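Local atomic coordinates of N-alpha-acetyltransferase 35, NatC auxiliary subunit (Saccharomyces cerevisiae, PDB entry 6YGA), a protein that serves as an auxiliary subunit of the heterotrimeric NatC N-terminal acetyltransferase, which acetylates the N-terminal methionine of the L-A virus Gag protein. Residues B[67-72]-B[273-278]; B[439-444]-B[477-482]; B[446-451]-B[470-475]. All blocks are in the same frame, centred on the assembly; numbering follows the deposited sequence.

Interaction 1 (B[67-72]-B[273-278])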
loop_
_atom_site.group_PDB
_atom_site.type_symbol
_atom_site.label_atom_id
_atom_site.label_comp_id
_atom_site.label_asym_id
_atom_site.label_seq_id
_atom_site.Cartn_x
_atom_site.Cartn_y
_atom_site.Cartn_z
ATOM N N ILE B 67 25.830 -15.826 -0.974
ATOM C CA ILE B 67 25.634 -15.339 0.387
ATOM C C ILE B 67 26.767 -15.835 1.271
ATOM O O ILE B 67 27.089 -17.030 1.291
ATOM C CB ILE B 67 24.267 -15.788 0.927
ATOM C CG1 ILE B 67 23.132 -15.140 0.128
ATOM C CG2 ILE B 67 24.146 -15.449 2.409
ATOM C CD1 ILE B 67 21.745 -15.662 0.477
ATOM N N GLU B 68 27.384 -14.913 2.004
ATOM C CA GLU B 68 28.473 -15.247 2.911
ATOM C C GLU B 68 27.898 -15.705 4.247
ATOM O O GLU B 68 27.106 -14.987 4.866
ATOM C CB GLU B 68 29.396 -14.044 3.109
ATOM C CG GLU B 68 29.844 -13.365 1.814
ATOM C CD GLU B 68 30.708 -14.259 0.936
ATOM O OE1 GLU B 68 31.424 -15.127 1.478
ATOM O OE2 GLU B 68 30.675 -14.088 -0.301
ATOM N N LEU B 69 28.288 -16.901 4.683
ATOM C CA LEU B 69 27.835 -17.461 5.949
ATOM C C LEU B 69 29.026 -17.752 6.848
ATOM O O LEU B 69 30.108 -18.108 6.372
ATOM C CB LEU B 69 27.035 -18.753 5.740
ATOM C CG LEU B 69 25.740 -18.677 4.933
ATOM C CD1 LEU B 69 25.140 -20.063 4.745
ATOM C CD2 LEU B 69 24.741 -17.742 5.600
ATOM N N THR B 70 28.818 -17.596 8.154
ATOM C CA THR B 70 29.828 -17.952 9.133
ATOM C C THR B 70 29.856 -19.466 9.329
ATOM O O THR B 70 28.968 -20.196 8.879
ATOM C CB THR B 70 29.566 -17.254 10.467
ATOM O OG1 THR B 70 28.446 -17.867 11.119
ATOM C CG2 THR B 70 29.266 -15.775 10.244
ATOM N N ALA B 71 30.905 -19.935 10.009
ATOM C CA ALA B 71 31.030 -21.360 10.289
ATOM C C ALA B 71 29.859 -21.865 11.124
ATOM O O ALA B 71 29.330 -22.954 10.870
ATOM C CB ALA B 71 32.357 -21.638 10.994
ATOM N N GLU B 72 29.434 -21.086 12.122
ATOM C CA GLU B 72 28.277 -21.476 12.923
ATOM C C GLU B 72 27.017 -21.548 12.071
ATOM O O GLU B 72 26.207 -22.469 12.226
ATOM C CB GLU B 72 28.081 -20.497 14.082
ATOM C CG GLU B 72 29.168 -20.537 15.147
ATOM C CD GLU B 72 30.393 -19.724 14.774
ATOM O OE1 GLU B 72 30.821 -19.778 13.602
ATOM O OE2 GLU B 72 30.926 -19.018 15.656
ATOM N N PHE B 273 19.508 -18.666 13.546
ATOM C CA PHE B 273 18.810 -17.804 12.600
ATOM C C PHE B 273 19.832 -17.269 11.611
ATOM O O PHE B 273 20.817 -16.638 12.011
ATOM C CB PHE B 273 18.099 -16.656 13.320
ATOM C CG PHE B 273 17.091 -17.108 14.338
ATOM C CD1 PHE B 273 17.490 -17.459 15.619
ATOM C CD2 PHE B 273 15.746 -17.180 14.018
ATOM C CE1 PHE B 273 16.565 -17.876 16.560
ATOM C CE2 PHE B 273 14.816 -17.595 14.954
ATOM C CZ PHE B 273 15.226 -17.945 16.227
ATOM N N SER B 274 19.603 -17.523 10.325
ATOM C CA SER B 274 20.568 -17.139 9.304
ATOM C C SER B 274 19.858 -17.023 7.963
ATOM O O SER B 274 18.673 -17.343 7.831
ATOM C CB SER B 274 21.722 -18.145 9.226
ATOM O OG SER B 274 21.261 -19.419 8.811
ATOM N N THR B 275 20.606 -16.551 6.967
ATOM C CA THR B 275 20.162 -16.536 5.582
ATOM C C THR B 275 20.479 -17.842 4.859
ATOM O O THR B 275 20.477 -17.874 3.623
ATOM C CB THR B 275 20.792 -15.355 4.838
ATOM O OG1 THR B 275 22.214 -15.380 5.014
ATOM C CG2 THR B 275 20.248 -14.036 5.368
ATOM N N TYR B 276 20.748 -18.914 5.612
ATOM C CA TYR B 276 21.121 -20.194 5.015
ATOM C C TYR B 276 20.043 -20.707 4.069
ATOM O O TYR B 276 20.349 -21.254 3.003
ATOM C CB TYR B 276 21.394 -21.213 6.126
ATOM C CG TYR B 276 21.705 -22.623 5.663
ATOM C CD1 TYR B 276 20.690 -23.551 5.460
ATOM C CD2 TYR B 276 23.017 -23.035 5.455
ATOM C CE1 TYR B 276 20.970 -24.842 5.045
ATOM C CE2 TYR B 276 23.306 -24.326 5.043
ATOM C CZ TYR B 276 22.278 -25.224 4.839
ATOM O OH TYR B 276 22.560 -26.507 4.428
ATOM N N ILE B 277 18.772 -20.537 4.441
ATOM C CA ILE B 277 17.689 -21.088 3.636
ATOM C C ILE B 277 17.590 -20.379 2.291
ATOM O O ILE B 277 17.177 -20.981 1.293
ATOM C CB ILE B 277 16.362 -21.019 4.410
ATOM C CG1 ILE B 277 15.282 -21.820 3.683
ATOM C CG2 ILE B 277 15.920 -19.572 4.602
ATOM C CD1 ILE B 277 13.924 -21.718 4.327
ATOM N N GLN B 278 17.965 -19.099 2.231
ATOM C CA GLN B 278 17.965 -18.405 0.949
ATOM C C GLN B 278 19.021 -18.967 0.011
ATOM O O GLN B 278 18.870 -18.887 -1.211
ATOM C CB GLN B 278 18.199 -16.907 1.151
ATOM C CG GLN B 278 17.221 -16.234 2.097
ATOM C CD GLN B 278 17.452 -14.734 2.211
ATOM O OE1 GLN B 278 17.633 -14.042 1.208
ATOM N NE2 GLN B 278 17.450 -14.226 3.438
#

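Interaction 2 (B[439-444]-B[477-482])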
loop_
_atom_site.group_PDB
_atom_site.type_symbol
_atom_site.label_atom_id
_atom_site.label_comp_id
_atom_site.label_asym_id
_atom_site.label_seq_id
_atom_site.Cartn_x
_atom_site.Cartn_y
_atom_site.Cartn_z
ATOM N N THR B 439 -27.909 6.565 -3.731
ATOM C CA THR B 439 -26.703 6.412 -4.537
ATOM C C THR B 439 -25.982 7.743 -4.700
ATOM O O THR B 439 -24.749 7.803 -4.634
ATOM C CB THR B 439 -27.055 5.826 -5.907
ATOM O OG1 THR B 439 -27.838 4.639 -5.735
ATOM C CG2 THR B 439 -25.787 5.480 -6.680
ATOM N N TYR B 440 -26.736 8.826 -4.906
ATOM C CA TYR B 440 -26.115 10.137 -5.052
ATOM C C TYR B 440 -25.390 10.543 -3.777
ATOM O O TYR B 440 -24.277 11.081 -3.832
ATOM C CB TYR B 440 -27.167 11.177 -5.434
ATOM C CG TYR B 440 -26.608 12.561 -5.661
ATOM C CD1 TYR B 440 -25.713 12.811 -6.696
ATOM C CD2 TYR B 440 -26.987 13.621 -4.851
ATOM C CE1 TYR B 440 -25.206 14.077 -6.910
ATOM C CE2 TYR B 440 -26.486 14.889 -5.056
ATOM C CZ TYR B 440 -25.597 15.113 -6.085
ATOM O OH TYR B 440 -25.098 16.379 -6.288
ATOM N N PHE B 441 -25.998 10.278 -2.618
ATOM C CA PHE B 441 -25.348 10.600 -1.352
ATOM C C PHE B 441 -24.022 9.865 -1.204
ATOM O O PHE B 441 -23.023 10.456 -0.778
ATOM C CB PHE B 441 -26.267 10.261 -0.179
ATOM C CG PHE B 441 -25.552 10.204 1.137
ATOM C CD1 PHE B 441 -25.208 11.370 1.804
ATOM C CD2 PHE B 441 -25.210 8.985 1.701
ATOM C CE1 PHE B 441 -24.541 11.320 3.012
ATOM C CE2 PHE B 441 -24.542 8.930 2.907
ATOM C CZ PHE B 441 -24.208 10.097 3.565
HETATM N N MSE B 442 -23.995 8.579 -1.539
HETATM C CA MSE B 442 -22.778 7.787 -1.425
HETATM C C MSE B 442 -21.714 8.228 -2.423
HETATM O O MSE B 442 -20.533 8.307 -2.083
HETATM C CB MSE B 442 -23.091 6.305 -1.615
HETATM C CG MSE B 442 -23.972 5.734 -0.524
HETATM SE SE MSE B 442 -23.050 5.659 1.190
HETATM C CE MSE B 442 -21.725 4.311 0.719
ATOM N N LYS B 443 -22.129 8.515 -3.658
ATOM C CA LYS B 443 -21.172 8.960 -4.665
ATOM C C LYS B 443 -20.541 10.291 -4.275
ATOM O O LYS B 443 -19.316 10.445 -4.312
ATOM C CB LYS B 443 -21.850 9.073 -6.029
ATOM C CG LYS B 443 -20.886 9.391 -7.158
ATOM C CD LYS B 443 -21.622 9.671 -8.449
ATOM C CE LYS B 443 -22.365 10.993 -8.377
ATOM N NZ LYS B 443 -23.145 11.244 -9.617
ATOM N N LEU B 444 -21.368 11.265 -3.886
ATOM C CA LEU B 444 -20.854 12.598 -3.584
ATOM C C LEU B 444 -20.021 12.595 -2.305
ATOM O O LEU B 444 -19.009 13.301 -2.217
ATOM C CB LEU B 444 -22.012 13.590 -3.488
ATOM C CG LEU B 444 -21.635 15.070 -3.419
ATOM C CD1 LEU B 444 -20.551 15.393 -4.437
ATOM C CD2 LEU B 444 -22.861 15.937 -3.654
ATOM N N HIS B 477 -20.997 22.059 -0.912
ATOM C CA HIS B 477 -22.171 22.912 -1.058
ATOM C C HIS B 477 -23.309 22.148 -1.720
ATOM O O HIS B 477 -24.466 22.262 -1.306
ATOM C CB HIS B 477 -21.816 24.168 -1.856
ATOM C CG HIS B 477 -22.956 25.128 -2.026
ATOM N ND1 HIS B 477 -23.793 25.101 -3.121
ATOM C CD2 HIS B 477 -23.387 26.148 -1.247
ATOM C CE1 HIS B 477 -24.694 26.060 -3.007
ATOM N NE2 HIS B 477 -24.470 26.710 -1.879
ATOM N N HIS B 478 -22.994 21.342 -2.739
ATOM C CA HIS B 478 -24.022 20.533 -3.387
ATOM C C HIS B 478 -24.531 19.435 -2.461
ATOM O O HIS B 478 -25.724 19.107 -2.476
ATOM C CB HIS B 478 -23.484 19.932 -4.685
ATOM C CG HIS B 478 -23.471 20.892 -5.833
ATOM N ND1 HIS B 478 -24.468 20.924 -6.784
ATOM C CD2 HIS B 478 -22.587 21.856 -6.182
ATOM C CE1 HIS B 478 -24.197 21.866 -7.670
ATOM N NE2 HIS B 478 -23.062 22.447 -7.327
ATOM N N LEU B 479 -23.645 18.852 -1.649
ATOM C CA LEU B 479 -24.090 17.828 -0.710
ATOM C C LEU B 479 -24.986 18.423 0.370
ATOM O O LEU B 479 -25.979 17.805 0.769
ATOM C CB LEU B 479 -22.887 17.122 -0.085
ATOM C CG LEU B 479 -23.229 15.999 0.896
ATOM C CD1 LEU B 479 -24.228 15.029 0.282
ATOM C CD2 LEU B 479 -21.972 15.267 1.324
ATOM N N GLU B 480 -24.661 19.627 0.848
ATOM C CA GLU B 480 -25.496 20.253 1.867
ATOM C C GLU B 480 -26.867 20.614 1.302
ATOM O O GLU B 480 -27.890 20.424 1.971
ATOM C CB GLU B 480 -24.801 21.489 2.438
ATOM C CG GLU B 480 -25.492 22.081 3.661
ATOM C CD GLU B 480 -25.658 23.583 3.566
ATOM O OE1 GLU B 480 -25.295 24.155 2.516
ATOM O OE2 GLU B 480 -26.154 24.192 4.537
ATOM N N THR B 481 -26.907 21.122 0.065
ATOM C CA THR B 481 -28.183 21.424 -0.580
ATOM C C THR B 481 -29.025 20.166 -0.745
ATOM O O THR B 481 -30.231 20.172 -0.469
ATOM C CB THR B 481 -27.945 22.082 -1.939
ATOM O OG1 THR B 481 -27.270 23.334 -1.762
ATOM C CG2 THR B 481 -29.264 22.321 -2.659
ATOM N N PHE B 482 -28.402 19.074 -1.192
ATOM C CA PHE B 482 -29.106 17.803 -1.315
ATOM C C PHE B 482 -29.612 17.318 0.038
ATOM O O PHE B 482 -30.762 16.879 0.155
ATOM C CB PHE B 482 -28.182 16.767 -1.959
ATOM C CG PHE B 482 -28.672 15.350 -1.851
ATOM C CD1 PHE B 482 -29.640 14.865 -2.719
ATOM C CD2 PHE B 482 -28.145 14.495 -0.894
ATOM C CE1 PHE B 482 -30.084 13.558 -2.626
ATOM C CE2 PHE B 482 -28.585 13.186 -0.795
ATOM C CZ PHE B 482 -29.554 12.718 -1.662
HETATM O O HOH W 1 -26.992 18.529 -5.209
#

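Interaction 3 (B[446-451]-B[470-475])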
loop_
_atom_site.group_PDB
_atom_site.type_symbol
_atom_site.label_atom_id
_atom_site.label_comp_id
_atom_site.label_asym_id
_atom_site.label_seq_id
_atom_site.Cartn_x
_atom_site.Cartn_y
_atom_site.Cartn_z
ATOM N N SER B 446 -18.289 10.022 -1.391
ATOM C CA SER B 446 -17.045 9.376 -1.794
ATOM C C SER B 446 -16.158 10.336 -2.575
ATOM O O SER B 446 -14.931 10.307 -2.429
ATOM C CB SER B 446 -17.342 8.122 -2.616
ATOM O OG SER B 446 -17.958 7.123 -1.822
HETATM N N MSE B 447 -16.754 11.193 -3.400
HETATM C CA MSE B 447 -15.992 12.190 -4.148
HETATM C C MSE B 447 -15.259 13.128 -3.194
HETATM O O MSE B 447 -14.096 13.471 -3.409
HETATM C CB MSE B 447 -16.906 13.000 -5.073
HETATM C CG MSE B 447 -17.541 12.208 -6.208
HETATM SE SE MSE B 447 -18.909 13.231 -7.166
HETATM C CE MSE B 447 -17.770 14.476 -8.141
ATOM N N ILE B 448 -15.960 13.537 -2.136
ATOM C CA ILE B 448 -15.376 14.437 -1.148
ATOM C C ILE B 448 -14.284 13.726 -0.359
ATOM O O ILE B 448 -13.184 14.257 -0.170
ATOM C CB ILE B 448 -16.477 14.992 -0.226
ATOM C CG1 ILE B 448 -17.395 15.941 -1.005
ATOM C CG2 ILE B 448 -15.872 15.667 0.991
ATOM C CD1 ILE B 448 -18.681 16.284 -0.281
ATOM N N GLU B 449 -14.572 12.507 0.108
ATOM C CA GLU B 449 -13.588 11.746 0.872
ATOM C C GLU B 449 -12.351 11.448 0.033
ATOM O O GLU B 449 -11.220 11.536 0.526
ATOM C CB GLU B 449 -14.219 10.453 1.387
ATOM C CG GLU B 449 -13.262 9.526 2.125
ATOM C CD GLU B 449 -12.979 9.979 3.545
ATOM O OE1 GLU B 449 -13.622 10.945 4.010
ATOM O OE2 GLU B 449 -12.117 9.363 4.200
ATOM N N PHE B 450 -12.547 11.100 -1.240
ATOM C CA PHE B 450 -11.421 10.832 -2.129
ATOM C C PHE B 450 -10.542 12.066 -2.304
ATOM O O PHE B 450 -9.311 11.957 -2.349
ATOM C CB PHE B 450 -11.941 10.342 -3.481
ATOM C CG PHE B 450 -10.890 10.258 -4.550
ATOM C CD1 PHE B 450 -9.984 9.211 -4.571
ATOM C CD2 PHE B 450 -10.825 11.215 -5.549
ATOM C CE1 PHE B 450 -9.023 9.128 -5.562
ATOM C CE2 PHE B 450 -9.869 11.140 -6.540
ATOM C CZ PHE B 450 -8.966 10.096 -6.548
ATOM N N SER B 451 -11.154 13.249 -2.396
ATOM C CA SER B 451 -10.382 14.463 -2.646
ATOM C C SER B 451 -9.600 14.889 -1.409
ATOM O O SER B 451 -8.407 15.200 -1.495
ATOM C CB SER B 451 -11.305 15.590 -3.104
ATOM O OG SER B 451 -12.001 15.245 -4.288
ATOM N N TRP B 470 -11.215 24.355 -2.943
ATOM C CA TRP B 470 -12.409 25.005 -3.466
ATOM C C TRP B 470 -13.321 24.001 -4.157
ATOM O O TRP B 470 -14.550 24.132 -4.100
ATOM C CB TRP B 470 -12.046 26.134 -4.424
ATOM C CG TRP B 470 -13.270 26.805 -4.960
ATOM C CD1 TRP B 470 -14.013 27.767 -4.343
ATOM C CD2 TRP B 470 -13.915 26.540 -6.212
ATOM N NE1 TRP B 470 -15.077 28.123 -5.135
ATOM C CE2 TRP B 470 -15.038 27.385 -6.289
ATOM C CE3 TRP B 470 -13.649 25.672 -7.275
ATOM C CZ2 TRP B 470 -15.892 27.393 -7.389
ATOM C CZ3 TRP B 470 -14.498 25.680 -8.364
ATOM C CH2 TRP B 470 -15.605 26.535 -8.413
ATOM N N TYR B 471 -12.741 22.996 -4.815
ATOM C CA TYR B 471 -13.565 21.964 -5.432
ATOM C C TYR B 471 -14.333 21.179 -4.379
ATOM O O TYR B 471 -15.500 20.831 -4.586
ATOM C CB TYR B 471 -12.701 21.034 -6.286
ATOM C CG TYR B 471 -13.476 19.914 -6.938
ATOM C CD1 TYR B 471 -14.467 20.180 -7.872
ATOM C CD2 TYR B 471 -13.214 18.588 -6.621
ATOM C CE1 TYR B 471 -15.179 19.160 -8.468
ATOM C CE2 TYR B 471 -13.916 17.561 -7.213
ATOM C CZ TYR B 471 -14.898 17.851 -8.134
ATOM O OH TYR B 471 -15.599 16.828 -8.726
ATOM N N VAL B 472 -13.705 20.909 -3.232
ATOM C CA VAL B 472 -14.396 20.177 -2.174
ATOM C C VAL B 472 -15.444 21.062 -1.513
ATOM O O VAL B 472 -16.529 20.595 -1.149
ATOM C CB VAL B 472 -13.384 19.620 -1.157
ATOM C CG1 VAL B 472 -14.104 18.943 0.002
ATOM C CG2 VAL B 472 -12.462 18.635 -1.844
ATOM N N TYR B 473 -15.143 22.352 -1.355
ATOM C CA TYR B 473 -16.168 23.304 -0.942
ATOM C C TYR B 473 -17.344 23.282 -1.911
ATOM O O TYR B 473 -18.506 23.208 -1.498
ATOM C CB TYR B 473 -15.564 24.705 -0.854
ATOM C CG TYR B 473 -16.581 25.801 -0.653
ATOM C CD1 TYR B 473 -17.081 26.087 0.610
ATOM C CD2 TYR B 473 -17.037 26.554 -1.725
ATOM C CE1 TYR B 473 -18.011 27.091 0.798
ATOM C CE2 TYR B 473 -17.967 27.559 -1.547
ATOM C CZ TYR B 473 -18.450 27.825 -0.283
ATOM O OH TYR B 473 -19.375 28.824 -0.096
ATOM N N TYR B 474 -17.050 23.330 -3.211
ATOM C CA TYR B 474 -18.088 23.234 -4.231
ATOM C C TYR B 474 -18.879 21.935 -4.095
ATOM O O TYR B 474 -20.114 21.942 -4.140
ATOM C CB TYR B 474 -17.439 23.355 -5.611
ATOM C CG TYR B 474 -18.296 22.934 -6.780
ATOM C CD1 TYR B 474 -19.206 23.814 -7.354
ATOM C CD2 TYR B 474 -18.170 21.665 -7.329
ATOM C CE1 TYR B 474 -19.982 23.433 -8.435
ATOM C CE2 TYR B 474 -18.939 21.273 -8.404
ATOM C CZ TYR B 474 -19.843 22.160 -8.954
ATOM O OH TYR B 474 -20.611 21.771 -10.027
ATOM N N LEU B 475 -18.182 20.808 -3.909
ATOM C CA LEU B 475 -18.877 19.539 -3.706
ATOM C C LEU B 475 -19.690 19.547 -2.416
ATOM O O LEU B 475 -20.837 19.085 -2.396
ATOM C CB LEU B 475 -17.880 18.379 -3.689
ATOM C CG LEU B 475 -17.134 18.025 -4.972
ATOM C CD1 LEU B 475 -16.288 16.783 -4.735
ATOM C CD2 LEU B 475 -18.102 17.822 -6.133
#

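Interaction 1 (B[67-72]-B[273-278])
A chi1 of 53° sets OG1 of T275 between its own backbone N and carbonyl carbon, turned to the passing chain, where chi1 of -65° places CG1 of I67 beside the backbone N and leaves CG2 anti to that N, its methyl laid on the hydroxyl. The meeting is tight, with I67 CG2 3.2 Å from T275 OG1. It joins a loop to an ST turn: S274 OG accepts from Y276 N at 3.3 Å, bracing the chain just ahead of the short helix that holds I277 and Q278. The other arm of I67 runs on to CD1, which reaches Q278 CB at 3.8 Å, so the isoleucine straddles T275 and Q278.

L69 uses its two terminal methyls. Its CD2 comes within 3.5 Å of T275 OG1, which therefore sits under methyls of both aliphatic residues; no hydrogen bond spans the two segments themselves. A polar tie comes from K279, whose NZ hydrogen-bonds to I67 O.

Between L69 and the helix 71-75 that follows it, T70 is the N-cap, its side chain capping a backbone N beyond E72 while its own N bonds to E73 OE1, a reciprocal pattern consistent with a capping box. On the other segment Q278 OE1 bonds to R288 N, and Q278 O receives a weak bond from R51 of N-alpha-acetyltransferase 38, which puts this surface contact beside that partner subunit. The Y276 ring, stacked with H280 and in a cation-pi contact with R118, meets L69 at its edge, near the ring plane, where L69 CD1 stands 3.7 Å from Y276 CD2.

Interaction 2 (B[439-444]-B[477-482])
Y440 turns the edge of its ring toward one face of F482, a T-shaped pair with centroids 5.1 Å apart and planes at 78°. Both rings extend into the gap because CG is anti to the backbone N in each residue (chi1 -178° in Y440, 167° in F482). The leading edge atom is Y440 CD2, which stands 3.6 Å from F482 CD1, over the rim of the phenyl ring and not its middle. F482 also touches F441, the residue after Y440, as F482 CE2 lies 3.8 Å from F441 CB. One turn further on, L444 pushes CD2 against the backbone of the opposing helix, 3.6 Å from L479 N, and slides alongside the L479 side chain in the opposite direction. Looser is the contact of F441 CD1 with L479 CD1.

The tyrosine hydroxyl is linked across by water: Y440 OH lies 3.1 Å from a molecule that donates to H478 O, tying the polar end of an otherwise apolar interface to the facing backbone. Y440 and H478 both rest on P598.

The segment axes pass 10.7 Å apart, antiparallel at 156°, a gap filled by side chains and crossed by the water. They belong to helices 433-456 and 465-506, successive helices of the TPR-like region. F441 and L479 both reach helix 511-564, through L541 and I545, while Y440 packs on Q424 of helix 406-429.

Interaction 3 (B[446-451]-B[470-475])
L475 overlaps I448 along its flank, the two side chains running past each other in opposite directions, with I448 CG1 3.7 Å from L475 CB. L475 CD1 reaches across to CB of M447, a selenomethionine, at 3.8 Å. The selenomethionine chain bends at its last torsion (chi3 73°), carrying CE round to the hydroxyl end of Y471, where M447 CE sits 3.3 Å from Y471 OH; it approaches the ring obliquely. From within the same helix as Y471, L475 CG lies over one face of that ring, toward its rim, so M447 and L475 both border the tyrosine.

Helices 433-456 and 465-506 form an antiparallel helical hairpin, consistent with the TPR-like family of this region, and here their segment axes close to 9.8 Å at 162°. S451, a small residue, lies at this approach. It sets its CB 3.5 Å from V472 CG2, and the other valine methyl, CG1, meets I448 CG2. S451 OG turns back on its own helix and donates to M447 O at 2.9 Å, giving the buried hydroxyl a partner in a mostly apolar setting. That carbonyl also accepts from S451 N, and the two donors arrive from opposite faces of its plane.

Beyond the pair, F592 meets the Y471 ring with planes about 55° apart and touches S451 as well, while V472 packs on C552 of helix 511-564. S451 O is bonded by the hydroxyl of Y460, from the connection between the two helices.

In the fold
From the N terminus, interaction 1 comes first: residues 67-72 meet 273-278 after some 200 intervening residues, more than half of them helical, and that loop is closed before the other two open. Helix 433-456 then supplies 439-444 and 446-451 in turn, and helix 465-506 returns with 470-475 before 477-482. Interaction 3 is thus nested inside the loop closed by interaction 2, two levels of one hairpin with centres about 10 Å apart, joined by L479 packing on I448 and L444 on L475. Interaction 1 lies on the opposite side of the chain's centre, its centre about 59 Å from that of interaction 2, and ties the loop before helix 71-75 to the chain entering the short helix near 276-280.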